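Local coordinates for ASCH domain (Vibrio cholerae TMA 21, PDB 3S9X), which is of unknown function but, as an ASCH domain of the PUA clan, may bind RNA, at residues A[15-20]-A[77-82]; A[35-40]-A[54-59]; A[42-47]-A[83-88]; A[60-65]-A[133-138]; A[71-76]-A[148-153]. All coordinates share one frame; numbering follows the deposited sequence.

Contact 1: residues A[15-20]-A[77-82]; sequences EQYLSS and GHLQVV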
# COMPACT_ATOMS: atom_id res chain seq x y z
N GLU A 15 5.19 -17.61 4.01
CA GLU A 15 4.93 -18.98 4.48
C GLU A 15 5.06 -19.07 5.97
O GLU A 15 4.32 -19.83 6.61
CB GLU A 15 5.78 -20.02 3.78
CG GLU A 15 5.45 -20.21 2.37
CD GLU A 15 4.14 -21.05 2.07
OE1 GLU A 15 4.09 -21.60 0.91
OE2 GLU A 15 3.17 -21.14 2.94
N GLN A 16 5.98 -18.29 6.59
CA GLN A 16 6.07 -18.28 8.04
C GLN A 16 4.78 -17.77 8.63
O GLN A 16 4.28 -18.34 9.63
CB GLN A 16 7.28 -17.48 8.54
CG GLN A 16 8.60 -18.11 8.25
CD GLN A 16 9.77 -17.41 8.77
OE1 GLN A 16 10.65 -18.00 9.48
NE2 GLN A 16 9.88 -16.20 8.40
N TYR A 17 4.24 -16.68 8.11
CA TYR A 17 2.98 -16.17 8.64
C TYR A 17 1.88 -17.26 8.50
O TYR A 17 1.14 -17.48 9.41
CB TYR A 17 2.57 -14.90 7.93
CG TYR A 17 1.15 -14.48 8.25
CD1 TYR A 17 0.74 -14.29 9.56
CD2 TYR A 17 0.17 -14.39 7.24
CE1 TYR A 17 -0.57 -13.98 9.88
CE2 TYR A 17 -1.14 -14.05 7.58
CZ TYR A 17 -1.52 -13.83 8.90
OH TYR A 17 -2.81 -13.54 9.27
N LEU A 18 1.71 -17.77 7.29
CA LEU A 18 0.63 -18.76 7.09
C LEU A 18 0.73 -19.95 7.98
O LEU A 18 -0.28 -20.44 8.46
CB LEU A 18 0.55 -19.09 5.64
CG LEU A 18 0.25 -17.93 4.66
CD1 LEU A 18 0.31 -18.42 3.14
CD2 LEU A 18 -1.17 -17.33 4.94
N SER A 19 1.95 -20.37 8.29
CA SER A 19 2.13 -21.49 9.17
C SER A 19 1.92 -21.10 10.65
O SER A 19 1.75 -22.00 11.50
CB SER A 19 3.44 -22.26 8.93
OG SER A 19 4.55 -21.46 9.22
N SER A 20 1.88 -19.81 10.99
CA SER A 20 1.78 -19.39 12.37
C SER A 20 0.30 -19.19 12.75
O SER A 20 -0.05 -18.91 13.89
CB SER A 20 2.53 -17.99 12.47
OG SER A 20 1.63 -16.91 11.99
N GLY A 77 -8.80 -8.21 2.53
CA GLY A 77 -8.26 -9.52 2.82
C GLY A 77 -6.96 -9.86 2.07
O GLY A 77 -6.28 -10.88 2.37
N HIS A 78 -6.56 -9.03 1.10
CA HIS A 78 -5.26 -9.16 0.48
C HIS A 78 -4.12 -9.11 1.52
O HIS A 78 -4.15 -8.23 2.38
CB HIS A 78 -5.09 -8.01 -0.54
CG HIS A 78 -3.78 -8.04 -1.25
ND1 HIS A 78 -3.57 -8.78 -2.40
CD2 HIS A 78 -2.64 -7.34 -1.05
CE1 HIS A 78 -2.34 -8.57 -2.83
NE2 HIS A 78 -1.75 -7.69 -2.04
N LEU A 79 -3.10 -9.93 1.32
CA LEU A 79 -1.88 -9.85 2.08
C LEU A 79 -0.73 -9.35 1.20
O LEU A 79 -0.48 -9.85 0.13
CB LEU A 79 -1.46 -11.25 2.58
CG LEU A 79 -2.38 -11.88 3.61
CD1 LEU A 79 -1.91 -13.32 3.92
CD2 LEU A 79 -2.38 -11.05 4.89
N GLN A 80 -0.04 -8.35 1.73
CA GLN A 80 1.16 -7.83 1.11
C GLN A 80 2.34 -8.05 2.08
O GLN A 80 2.31 -7.56 3.23
CB GLN A 80 1.08 -6.36 0.73
CG GLN A 80 2.34 -5.78 0.19
CD GLN A 80 2.30 -4.34 -0.20
OE1 GLN A 80 1.21 -3.78 -0.40
NE2 GLN A 80 3.51 -3.72 -0.34
N VAL A 81 3.40 -8.68 1.57
CA VAL A 81 4.66 -8.67 2.21
C VAL A 81 5.26 -7.30 1.91
O VAL A 81 5.58 -6.99 0.75
CB VAL A 81 5.62 -9.82 1.79
CG1 VAL A 81 6.93 -9.67 2.53
CG2 VAL A 81 4.93 -11.19 1.98
N VAL A 82 5.43 -6.51 2.95
CA VAL A 82 6.03 -5.14 2.88
C VAL A 82 7.52 -5.31 3.00
O VAL A 82 8.01 -5.73 4.04
CB VAL A 82 5.45 -4.22 3.95
CG1 VAL A 82 6.11 -2.81 3.87
CG2 VAL A 82 3.92 -4.19 3.90
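L79 reaches from strand 79-83 to the last turn of helix 8-19, where it meets Y17 and, less closely, L18. Its CB leaves the strand toward the helix, and a chi1 of -67° sets CG beside the backbone N. CB and CG stay more than 4.2 Å from the helix segment. CD1 does the touching: it comes to the edge of the Y17 ring, near the ring plane, 3.8 Å from Y17 CE2 and 4.1 Å from Y17 CD2. The same CD1 lies 4.2 Å from L18 CD2, so one methyl is shared by two successive helix residues. CD2, the other branch, stays just beyond 4.2 Å from Y17 CE2. Helix 8-19 thereby packs on the mixed five-stranded sheet of this PUA-like fold, with V157 of strand 148-158 touching both Y17 and L79. The tyrosine and leucine side chains cross at about a right angle. Beyond the apolar edge, Y17 OH is hydrogen-bonded to Y29 OH. Where the helix runs out, Y17 O accepts two bonds from S20, from its N at 2.9 Å and its OG at 2.7 Å, the hydroxyl tilted 18° from the carbonyl plane.

Contact 2: residues A[35-40]-A[54-59]; sequences DYFCAD and GEKRAS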
# COMPACT_ATOMS: atom_id res chain seq x y z
N ASP A 35 6.02 -6.15 -2.11
CA ASP A 35 6.50 -4.89 -2.70
C ASP A 35 6.91 -3.95 -1.56
O ASP A 35 6.52 -4.13 -0.41
CB ASP A 35 5.31 -4.24 -3.45
CG ASP A 35 5.58 -3.84 -4.91
OD1 ASP A 35 5.12 -2.71 -5.28
OD2 ASP A 35 6.10 -4.60 -5.72
N TYR A 36 7.67 -2.93 -1.92
CA TYR A 36 7.91 -1.79 -1.11
C TYR A 36 6.90 -0.70 -1.41
O TYR A 36 6.25 -0.72 -2.45
CB TYR A 36 9.38 -1.30 -1.20
CG TYR A 36 9.85 -0.89 -2.57
CD1 TYR A 36 9.51 0.35 -3.11
CD2 TYR A 36 10.62 -1.74 -3.32
CE1 TYR A 36 9.90 0.70 -4.37
CE2 TYR A 36 11.12 -1.36 -4.57
CZ TYR A 36 10.75 -0.12 -5.08
OH TYR A 36 11.20 0.27 -6.33
N PHE A 37 6.78 0.26 -0.49
CA PHE A 37 5.98 1.44 -0.67
C PHE A 37 6.90 2.56 -1.16
O PHE A 37 8.13 2.55 -0.93
CB PHE A 37 5.38 1.88 0.67
CG PHE A 37 4.13 1.09 1.07
CD1 PHE A 37 2.90 1.68 0.99
CD2 PHE A 37 4.19 -0.22 1.42
CE1 PHE A 37 1.75 0.97 1.35
CE2 PHE A 37 2.97 -0.92 1.73
CZ PHE A 37 1.81 -0.32 1.66
N CYS A 38 6.30 3.52 -1.89
CA CYS A 38 6.98 4.71 -2.38
C CYS A 38 7.83 4.44 -3.62
O CYS A 38 7.90 3.29 -4.09
CB CYS A 38 7.73 5.49 -1.28
SG CYS A 38 6.92 5.59 0.25
N ALA A 39 8.50 5.48 -4.11
CA ALA A 39 9.31 5.38 -5.32
C ALA A 39 10.76 5.76 -5.11
O ALA A 39 11.48 5.91 -6.07
CB ALA A 39 8.67 6.25 -6.46
N ASP A 40 11.17 5.88 -3.86
CA ASP A 40 12.58 6.16 -3.57
C ASP A 40 13.00 5.43 -2.30
O ASP A 40 12.15 5.08 -1.51
CB ASP A 40 12.86 7.67 -3.46
CG ASP A 40 12.18 8.32 -2.25
OD1 ASP A 40 10.98 8.79 -2.34
OD2 ASP A 40 12.72 8.29 -1.16
N GLY A 54 2.93 0.46 13.25
CA GLY A 54 1.54 0.86 13.38
C GLY A 54 1.26 2.32 13.18
O GLY A 54 0.15 2.78 13.46
N GLU A 55 2.25 3.08 12.71
CA GLU A 55 2.06 4.48 12.43
C GLU A 55 1.46 4.80 11.05
O GLU A 55 0.76 5.79 10.89
CB GLU A 55 3.40 5.18 12.57
CG GLU A 55 3.98 5.30 13.93
CD GLU A 55 3.24 6.42 14.62
OE1 GLU A 55 3.48 7.65 14.31
OE2 GLU A 55 2.35 6.03 15.41
N LYS A 56 1.71 3.93 10.08
CA LYS A 56 1.16 4.06 8.73
C LYS A 56 0.22 2.89 8.58
O LYS A 56 0.63 1.74 8.65
CB LYS A 56 2.24 4.07 7.66
CG LYS A 56 1.66 3.99 6.23
CD LYS A 56 2.65 4.33 5.15
CE LYS A 56 1.99 4.61 3.82
NZ LYS A 56 1.41 6.00 3.90
N ARG A 57 -1.07 3.23 8.40
CA ARG A 57 -2.16 2.23 8.39
C ARG A 57 -3.05 2.40 7.16
O ARG A 57 -4.13 1.81 7.08
CB ARG A 57 -2.98 2.38 9.69
CG ARG A 57 -2.18 2.21 10.96
CD ARG A 57 -3.09 2.35 12.18
NE ARG A 57 -3.71 3.69 12.25
CZ ARG A 57 -3.12 4.82 12.64
NH1 ARG A 57 -3.84 5.96 12.59
NH2 ARG A 57 -1.85 4.83 13.10
N ALA A 58 -2.59 3.19 6.18
CA ALA A 58 -3.40 3.48 4.98
C ALA A 58 -2.45 3.93 3.90
O ALA A 58 -1.30 4.35 4.15
CB ALA A 58 -4.45 4.53 5.27
N SER A 59 -2.93 3.85 2.68
CA SER A 59 -2.25 4.33 1.49
C SER A 59 -3.26 4.67 0.43
O SER A 59 -4.42 4.32 0.58
CB SER A 59 -1.29 3.30 1.00
OG SER A 59 -1.90 2.16 0.46
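F37 and S59 mark the nearest backbone approach, 9.0 Å between their CA atoms, and no hydrogen bond joins the two segments, so side chains bridge the gap. Segment 35-40 leaves strand 32-35 as an irregular loop that ends at D40, the N-cap of helix 41-52; D40 OD2 takes the N-H of N43. Segment 54-59 starts with the Schellman motif that closes the same helix, G54 having a phi of +80°, and then runs into strand 58-62. The F37 ring spans the space. Its CE1 meets S59 edge-on, with S59 CB near the ring plane at 3.8 Å and S59 OG about as far away. K56 approaches obliquely, its CE 4.2 Å from F37 CD1. A bend at chi4 (77°) turns K56 NZ back over its own loop, where it makes a weak bond of 3.2 Å to A58 O; its stronger partners are the carboxylates of E114 and E116. On the far side of that loop, R57 NH2 donates to G54 O at 2.9 Å, the acceptor lying in the guanidinium plane. F37 also touches Q80, V82 and I51. A side chain following one outermost strand, 32-35, thus meets the other outermost strand, 58-62, consistent with the curled, barrel-like sheet of PUA-like domains.

Contact 3: residues A[42-47]-A[83-88]; sequences YNANVC and TNWDGK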
# COMPACT_ATOMS: atom_id res chain seq x y z
N TYR A 42 14.72 6.26 0.47
CA TYR A 42 14.56 6.86 1.75
C TYR A 42 13.12 6.66 2.22
O TYR A 42 12.88 6.24 3.35
CB TYR A 42 14.87 8.37 1.64
CG TYR A 42 14.43 9.13 2.82
CD1 TYR A 42 15.19 9.18 3.95
CD2 TYR A 42 13.19 9.73 2.83
CE1 TYR A 42 14.69 9.84 5.13
CE2 TYR A 42 12.71 10.36 3.92
CZ TYR A 42 13.43 10.42 5.05
OH TYR A 42 12.85 11.02 6.15
N ASN A 43 12.15 7.03 1.37
CA ASN A 43 10.74 6.92 1.78
C ASN A 43 10.29 5.45 1.84
O ASN A 43 9.52 5.13 2.72
CB ASN A 43 9.83 7.71 0.86
CG ASN A 43 9.96 9.21 1.10
OD1 ASN A 43 10.36 9.96 0.21
ND2 ASN A 43 9.64 9.61 2.25
N ALA A 44 10.81 4.56 0.97
CA ALA A 44 10.44 3.14 1.03
C ALA A 44 10.78 2.57 2.41
O ALA A 44 10.03 1.86 3.03
CB ALA A 44 11.10 2.33 -0.04
N ASN A 45 11.98 2.94 2.89
CA ASN A 45 12.46 2.34 4.12
C ASN A 45 11.76 2.94 5.31
O ASN A 45 11.44 2.22 6.30
CB ASN A 45 13.98 2.41 4.21
CG ASN A 45 14.67 1.54 3.13
OD1 ASN A 45 13.99 0.76 2.50
ND2 ASN A 45 15.97 1.71 2.90
N VAL A 46 11.61 4.26 5.30
CA VAL A 46 10.83 4.95 6.37
C VAL A 46 9.40 4.41 6.41
O VAL A 46 8.88 4.07 7.49
CB VAL A 46 10.89 6.51 6.19
CG1 VAL A 46 9.70 7.18 6.94
CG2 VAL A 46 12.24 7.04 6.63
N CYS A 47 8.77 4.27 5.26
CA CYS A 47 7.38 3.76 5.27
C CYS A 47 7.28 2.29 5.72
O CYS A 47 6.34 1.97 6.43
CB CYS A 47 6.71 3.89 3.92
SG CYS A 47 6.09 5.58 3.62
N THR A 83 8.24 -5.02 1.92
CA THR A 83 9.69 -5.07 1.95
C THR A 83 10.26 -3.66 2.07
O THR A 83 9.55 -2.65 1.84
CB THR A 83 10.26 -5.73 0.71
OG1 THR A 83 10.18 -4.87 -0.41
CG2 THR A 83 9.54 -7.07 0.35
N ASN A 84 11.54 -3.60 2.41
CA ASN A 84 12.26 -2.39 2.22
C ASN A 84 12.69 -2.24 0.78
O ASN A 84 12.32 -3.01 -0.10
CB ASN A 84 13.40 -2.26 3.25
CG ASN A 84 14.56 -3.21 3.00
OD1 ASN A 84 14.63 -3.88 1.96
ND2 ASN A 84 15.44 -3.29 4.01
N TRP A 85 13.44 -1.17 0.48
CA TRP A 85 13.86 -0.89 -0.87
C TRP A 85 14.57 -2.05 -1.54
O TRP A 85 14.43 -2.21 -2.75
CB TRP A 85 14.74 0.38 -0.84
CG TRP A 85 15.29 0.86 -2.15
CD1 TRP A 85 16.57 0.76 -2.57
CD2 TRP A 85 14.59 1.54 -3.20
NE1 TRP A 85 16.74 1.41 -3.80
CE2 TRP A 85 15.52 1.89 -4.19
CE3 TRP A 85 13.24 1.93 -3.37
CZ2 TRP A 85 15.18 2.56 -5.33
CZ3 TRP A 85 12.91 2.64 -4.55
CH2 TRP A 85 13.90 2.98 -5.47
N ASP A 86 15.36 -2.73 -0.73
CA ASP A 86 16.17 -3.83 -1.16
C ASP A 86 15.53 -5.22 -1.10
O ASP A 86 16.23 -6.20 -1.32
CB ASP A 86 17.48 -3.77 -0.39
CG ASP A 86 18.39 -2.68 -0.99
OD1 ASP A 86 18.80 -2.87 -2.20
OD2 ASP A 86 18.78 -1.77 -0.27
N GLY A 87 14.22 -5.20 -0.90
CA GLY A 87 13.47 -6.43 -0.95
C GLY A 87 13.49 -7.28 0.32
O GLY A 87 12.98 -8.41 0.29
N LYS A 88 14.11 -6.84 1.37
CA LYS A 88 14.11 -7.52 2.64
C LYS A 88 12.71 -7.44 3.23
O LYS A 88 12.20 -6.35 3.40
CB LYS A 88 15.12 -6.95 3.62
CG LYS A 88 15.16 -7.73 4.91
CD LYS A 88 16.10 -7.05 5.96
CE LYS A 88 16.06 -7.72 7.33
NZ LYS A 88 16.13 -9.24 7.21
O HOH W 1 8.32 -0.08 1.92
O HOH W 2 17.76 0.16 1.20
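N45 of helix 41-52 takes the backbone N-H of W85 on its OD1, at 2.8 Å from W85 N and nearly straight (171°). The donor lies in the amide's carbonyl plane. The same OD1 sits 3.2 Å from N84 CB, so the amide is pressed closely against the start of the turn. Two waters add bridges: one donates to both A44 O and T83 O, and another links N45 ND2 to D86 OD2. The apolar contact is a single pair. W85 turns its CG away from its own N (chi1 -179°), which brings CE3 to 4.0 Å from A44 CB, while the indole also meets the ring of Y36. Within the loop, T83 OG1 donates to a lone pair of N84 O at 2.9 Å. N84 OD1 receives K88 N at 3.1 Å from above its carbonyl plane, and a weak bond from D86 N. The backbone closes with G87 N to N84 O and N84 N to K88 O, both 3.0 Å, with G87 at positive phi. This is a type I turn with a G1 bulge, the classic link of a 3:5 beta hairpin, here joining antiparallel strands 79-83 and 89-102 beside the helix.

Contact 4: residues A[60-65]-A[133-138]; sequences CSLEYW and SRECHE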
# COMPACT_ATOMS: atom_id res chain seq x y z
N CYS A 60 -2.82 5.33 -0.65
CA CYS A 60 -3.73 5.64 -1.72
C CYS A 60 -2.98 5.60 -3.08
O CYS A 60 -1.74 5.51 -3.16
CB CYS A 60 -4.35 7.02 -1.52
SG CYS A 60 -3.27 8.41 -1.64
N SER A 61 -3.79 5.57 -4.13
CA SER A 61 -3.31 5.55 -5.49
C SER A 61 -4.35 6.18 -6.42
O SER A 61 -5.51 6.30 -6.07
CB SER A 61 -3.07 4.12 -5.90
OG SER A 61 -4.20 3.28 -5.86
N LEU A 62 -3.93 6.57 -7.62
CA LEU A 62 -4.85 7.11 -8.60
C LEU A 62 -5.80 6.07 -9.11
O LEU A 62 -5.43 5.00 -9.54
CB LEU A 62 -4.13 7.72 -9.78
CG LEU A 62 -3.17 8.89 -9.52
CD1 LEU A 62 -2.37 9.19 -10.80
CD2 LEU A 62 -3.96 10.13 -9.08
N GLU A 63 -7.08 6.39 -9.06
CA GLU A 63 -8.10 5.46 -9.58
C GLU A 63 -7.95 5.17 -11.09
O GLU A 63 -8.29 4.08 -11.55
CB GLU A 63 -9.47 6.01 -9.31
CG GLU A 63 -10.54 4.96 -9.48
CD GLU A 63 -11.14 4.89 -10.82
OE1 GLU A 63 -11.02 5.84 -11.62
OE2 GLU A 63 -11.73 3.82 -11.08
N TYR A 64 -7.34 6.10 -11.81
CA TYR A 64 -7.07 6.00 -13.22
C TYR A 64 -6.39 4.69 -13.55
O TYR A 64 -6.66 4.06 -14.60
CB TYR A 64 -6.18 7.15 -13.66
CG TYR A 64 -6.03 7.29 -15.16
CD1 TYR A 64 -6.89 8.12 -15.89
CD2 TYR A 64 -5.04 6.67 -15.85
CE1 TYR A 64 -6.76 8.30 -17.22
CE2 TYR A 64 -4.86 6.87 -17.21
CZ TYR A 64 -5.74 7.70 -17.88
OH TYR A 64 -5.61 7.89 -19.24
N TRP A 65 -5.52 4.20 -12.65
CA TRP A 65 -4.80 2.95 -12.92
C TRP A 65 -5.75 1.78 -13.10
O TRP A 65 -5.47 0.77 -13.80
CB TRP A 65 -3.83 2.60 -11.79
CG TRP A 65 -2.63 3.47 -11.77
CD1 TRP A 65 -2.37 4.45 -10.89
CD2 TRP A 65 -1.54 3.47 -12.70
NE1 TRP A 65 -1.16 5.02 -11.16
CE2 TRP A 65 -0.61 4.41 -12.25
CE3 TRP A 65 -1.19 2.67 -13.81
CZ2 TRP A 65 0.59 4.67 -12.91
CZ3 TRP A 65 0.05 2.89 -14.46
CH2 TRP A 65 0.92 3.89 -14.02
N SER A 133 1.72 13.86 -9.96
CA SER A 133 2.03 14.64 -11.19
C SER A 133 2.99 13.87 -12.10
O SER A 133 2.77 13.83 -13.31
CB SER A 133 2.55 16.01 -10.83
OG SER A 133 1.56 16.82 -10.19
N ARG A 134 4.00 13.26 -11.49
CA ARG A 134 4.97 12.44 -12.24
C ARG A 134 4.30 11.24 -12.89
O ARG A 134 4.55 10.95 -14.07
CB ARG A 134 6.10 11.94 -11.36
CG ARG A 134 7.12 12.99 -10.97
CD ARG A 134 8.52 12.81 -11.69
N GLU A 135 3.46 10.53 -12.13
CA GLU A 135 2.72 9.38 -12.70
C GLU A 135 1.84 9.85 -13.84
O GLU A 135 1.79 9.23 -14.85
CB GLU A 135 1.82 8.61 -11.70
CG GLU A 135 2.53 7.83 -10.68
CD GLU A 135 1.59 6.88 -9.94
OE1 GLU A 135 0.44 7.29 -9.70
OE2 GLU A 135 2.05 5.79 -9.57
N CYS A 136 1.14 10.95 -13.67
CA CYS A 136 0.25 11.44 -14.67
C CYS A 136 1.03 11.75 -15.98
O CYS A 136 0.60 11.36 -17.09
CB CYS A 136 -0.49 12.68 -14.26
SG CYS A 136 -1.89 12.26 -13.14
N HIS A 137 2.18 12.41 -15.86
CA HIS A 137 2.96 12.70 -17.06
C HIS A 137 3.24 11.38 -17.82
O HIS A 137 3.13 11.35 -19.04
CB HIS A 137 4.29 13.42 -16.73
CG HIS A 137 5.09 13.74 -17.97
ND1 HIS A 137 4.77 14.78 -18.79
CD2 HIS A 137 6.07 13.04 -18.60
CE1 HIS A 137 5.60 14.81 -19.83
NE2 HIS A 137 6.39 13.74 -19.74
N GLU A 138 3.71 10.32 -17.11
CA GLU A 138 3.99 9.07 -17.78
C GLU A 138 2.75 8.43 -18.35
O GLU A 138 2.86 7.80 -19.42
CB GLU A 138 4.71 8.05 -16.87
O HOH W 3 -1.00 6.02 -7.99
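W65 and E135 meet through a single hydrogen bond: W65 NE1 donates to E135 OE1 at 3.1 Å, nearly straight at 171°. The oxygen lies in the indole plane, yet the N-H reaches it from above the carboxylate plane, 60° out of it, because the two flat groups are steeply inclined to each other. E135, extended beyond CG, projects from helix 121-139 past L62, which runs alongside in the opposite direction. This is the close-packed part. L62 CD1 stands 3.6 Å from E135 OE1 and 3.9 Å from C136 SG, wedged between an acid and a thiol, while F132 and L149 also touch L62. A water completes the polar patch, donating to E135 OE1 at 2.6 Å and accepting from L62 N at 3.0 Å. The other carboxylate oxygen, E135 OE2, makes a looser van der Waals approach to W65 CZ2, 3.8 Å away. Farther round the helix, R134, H137 and E138 are exposed, and the ends of the R134 and E138 side chains are not modelled, consistent with mobility there. Across this contact E135 is gripped by one oxygen alone, through an indole N-H and a water, both uncharged. The direct hydrogen bond ties helix 121-139 to helix 64-67, while L62, by packing and through the water on its N, ties it to the end of edge strand 58-62; no salt bridge joins the two segments.

Contact 5: residues A[71-76]-A[148-153]; sequences ELMPQV and LLVLEH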
# COMPACT_ATOMS: atom_id res chain seq x y z
N GLU A 71 -5.62 -2.11 -14.20
CA GLU A 71 -5.05 -2.73 -13.03
C GLU A 71 -6.15 -3.29 -12.14
O GLU A 71 -7.24 -2.75 -12.08
CB GLU A 71 -4.17 -1.78 -12.29
CG GLU A 71 -2.89 -1.42 -13.05
CD GLU A 71 -1.79 -0.80 -12.13
OE1 GLU A 71 -0.76 -0.36 -12.74
OE2 GLU A 71 -1.95 -0.78 -10.86
N LEU A 72 -5.88 -4.41 -11.50
CA LEU A 72 -6.89 -4.97 -10.61
C LEU A 72 -7.04 -4.14 -9.33
O LEU A 72 -6.05 -3.74 -8.68
CB LEU A 72 -6.56 -6.43 -10.21
CG LEU A 72 -6.42 -7.47 -11.32
CD1 LEU A 72 -6.35 -8.95 -10.84
CD2 LEU A 72 -7.56 -7.27 -12.35
N MSE A 73 -8.29 -3.88 -8.98
CA MSE A 73 -8.52 -3.16 -7.72
C MSE A 73 -7.98 -3.91 -6.51
O MSE A 73 -8.04 -5.14 -6.44
CB MSE A 73 -10.01 -2.91 -7.49
CG MSE A 73 -10.51 -1.75 -8.36
SE MSE A 73 -10.16 -0.07 -7.69
CE MSE A 73 -11.35 -0.11 -6.18
N PRO A 74 -7.49 -3.17 -5.53
CA PRO A 74 -7.16 -3.79 -4.25
C PRO A 74 -8.40 -4.39 -3.60
O PRO A 74 -9.49 -3.86 -3.78
CB PRO A 74 -6.59 -2.65 -3.44
CG PRO A 74 -7.24 -1.52 -3.90
CD PRO A 74 -7.35 -1.72 -5.46
N GLN A 75 -8.21 -5.49 -2.88
CA GLN A 75 -9.29 -6.24 -2.26
C GLN A 75 -9.07 -6.35 -0.76
O GLN A 75 -7.97 -6.65 -0.29
CB GLN A 75 -9.28 -7.74 -2.71
CG GLN A 75 -9.83 -8.10 -3.92
CD GLN A 75 -9.43 -9.50 -4.36
OE1 GLN A 75 -9.26 -10.51 -3.57
NE2 GLN A 75 -9.33 -9.61 -5.67
N VAL A 76 -10.15 -6.19 -0.01
CA VAL A 76 -10.18 -6.58 1.37
C VAL A 76 -9.67 -8.00 1.54
O VAL A 76 -10.05 -8.88 0.76
CB VAL A 76 -11.57 -6.33 2.01
CG1 VAL A 76 -11.69 -6.90 3.39
CG2 VAL A 76 -11.90 -4.81 2.00
N LEU A 148 -10.01 11.15 -8.86
CA LEU A 148 -10.33 10.17 -7.83
C LEU A 148 -9.13 9.35 -7.41
O LEU A 148 -8.32 8.98 -8.25
CB LEU A 148 -11.40 9.20 -8.31
CG LEU A 148 -12.84 9.60 -8.29
CD1 LEU A 148 -13.58 8.44 -9.02
CD2 LEU A 148 -13.33 9.90 -6.82
N LEU A 149 -9.09 9.04 -6.11
CA LEU A 149 -8.11 8.16 -5.48
C LEU A 149 -8.82 6.91 -4.99
O LEU A 149 -9.95 7.02 -4.55
CB LEU A 149 -7.39 8.87 -4.34
CG LEU A 149 -6.72 10.21 -4.65
CD1 LEU A 149 -6.06 10.73 -3.36
CD2 LEU A 149 -5.82 10.16 -5.86
N VAL A 150 -8.06 5.81 -4.99
CA VAL A 150 -8.46 4.63 -4.25
C VAL A 150 -7.72 4.62 -2.93
O VAL A 150 -6.48 4.67 -2.89
CB VAL A 150 -8.23 3.32 -5.05
CG1 VAL A 150 -8.49 2.05 -4.21
CG2 VAL A 150 -9.07 3.32 -6.36
N LEU A 151 -8.50 4.58 -1.85
CA LEU A 151 -7.98 4.60 -0.46
C LEU A 151 -7.98 3.18 0.04
O LEU A 151 -9.02 2.47 -0.05
CB LEU A 151 -8.90 5.41 0.42
CG LEU A 151 -9.22 6.86 -0.07
CD1 LEU A 151 -10.01 7.57 1.04
CD2 LEU A 151 -8.01 7.70 -0.49
N GLU A 152 -6.85 2.75 0.62
CA GLU A 152 -6.75 1.43 1.26
C GLU A 152 -6.36 1.60 2.73
O GLU A 152 -5.50 2.44 3.05
CB GLU A 152 -5.67 0.59 0.59
CG GLU A 152 -5.96 0.29 -0.83
CD GLU A 152 -4.73 -0.32 -1.58
OE1 GLU A 152 -4.18 -1.28 -1.04
OE2 GLU A 152 -4.48 0.14 -2.70
N HIS A 153 -7.05 0.90 3.61
CA HIS A 153 -6.63 0.79 4.99
C HIS A 153 -6.13 -0.64 5.22
O HIS A 153 -6.62 -1.59 4.57
CB HIS A 153 -7.74 1.12 5.94
CG HIS A 153 -8.10 2.57 6.00
ND1 HIS A 153 -8.81 3.22 5.03
CD2 HIS A 153 -7.84 3.48 6.95
CE1 HIS A 153 -8.98 4.48 5.40
NE2 HIS A 153 -8.36 4.68 6.53
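Two bends, chi2 -81° and chi3 -69°, fold selenomethionine M73 back over V150, whose own chi1 of 173° spreads its two methyls between M73 and P74. The contact lays the extended loop 71-76, which leads from helix 64-67 to strand 79-83, across one face of the PUA-like sheet at strand 148-158. SE of M73 rests 3.8 Å from V150 CG2, and its terminal CE is 4.1 Å from each of the valine methyls, so the bent chain covers the end of V150. P74 takes the other branch: its CG lies 3.8 Å from V150 CG1. Two residues further along the strand, on the same face, E152 also points to the loop and passes P74 at about a right angle. No hydrogen bond crosses between the segments. Y66 of helix 64-67 touches M73, P74 and V150 alike and so belongs to the same cluster, while V98 and I95 of strand 89-102 touch V150 and E152 respectively. The carboxylate of E152 is applied to the proline ring itself, with E152 CD 3.5 Å from P74 CB and E152 OE2 3.4 Å from P74 CG.

How the contacts relate
From the N terminus, contact 1 opens on helix 8-19 and closes at strand 79-83, enclosing contact 2, whose short loop contains helix 41-52. Contact 3 starts inside that loop, crosses contact 2 and contact 1, and closes at the turn that ends strand 79-83. Contacts 4 and 5 open in turn after contact 2 and close last; they cross each other and also contacts 1 and 3. The sheet joins much of this: D35 pairs with V81 and T83, S59 with E152, and S61 with V150. The first and last helices, 8-19 and 121-139, pack against this sheet at contacts 1 and 4, about 28 Å apart between centres.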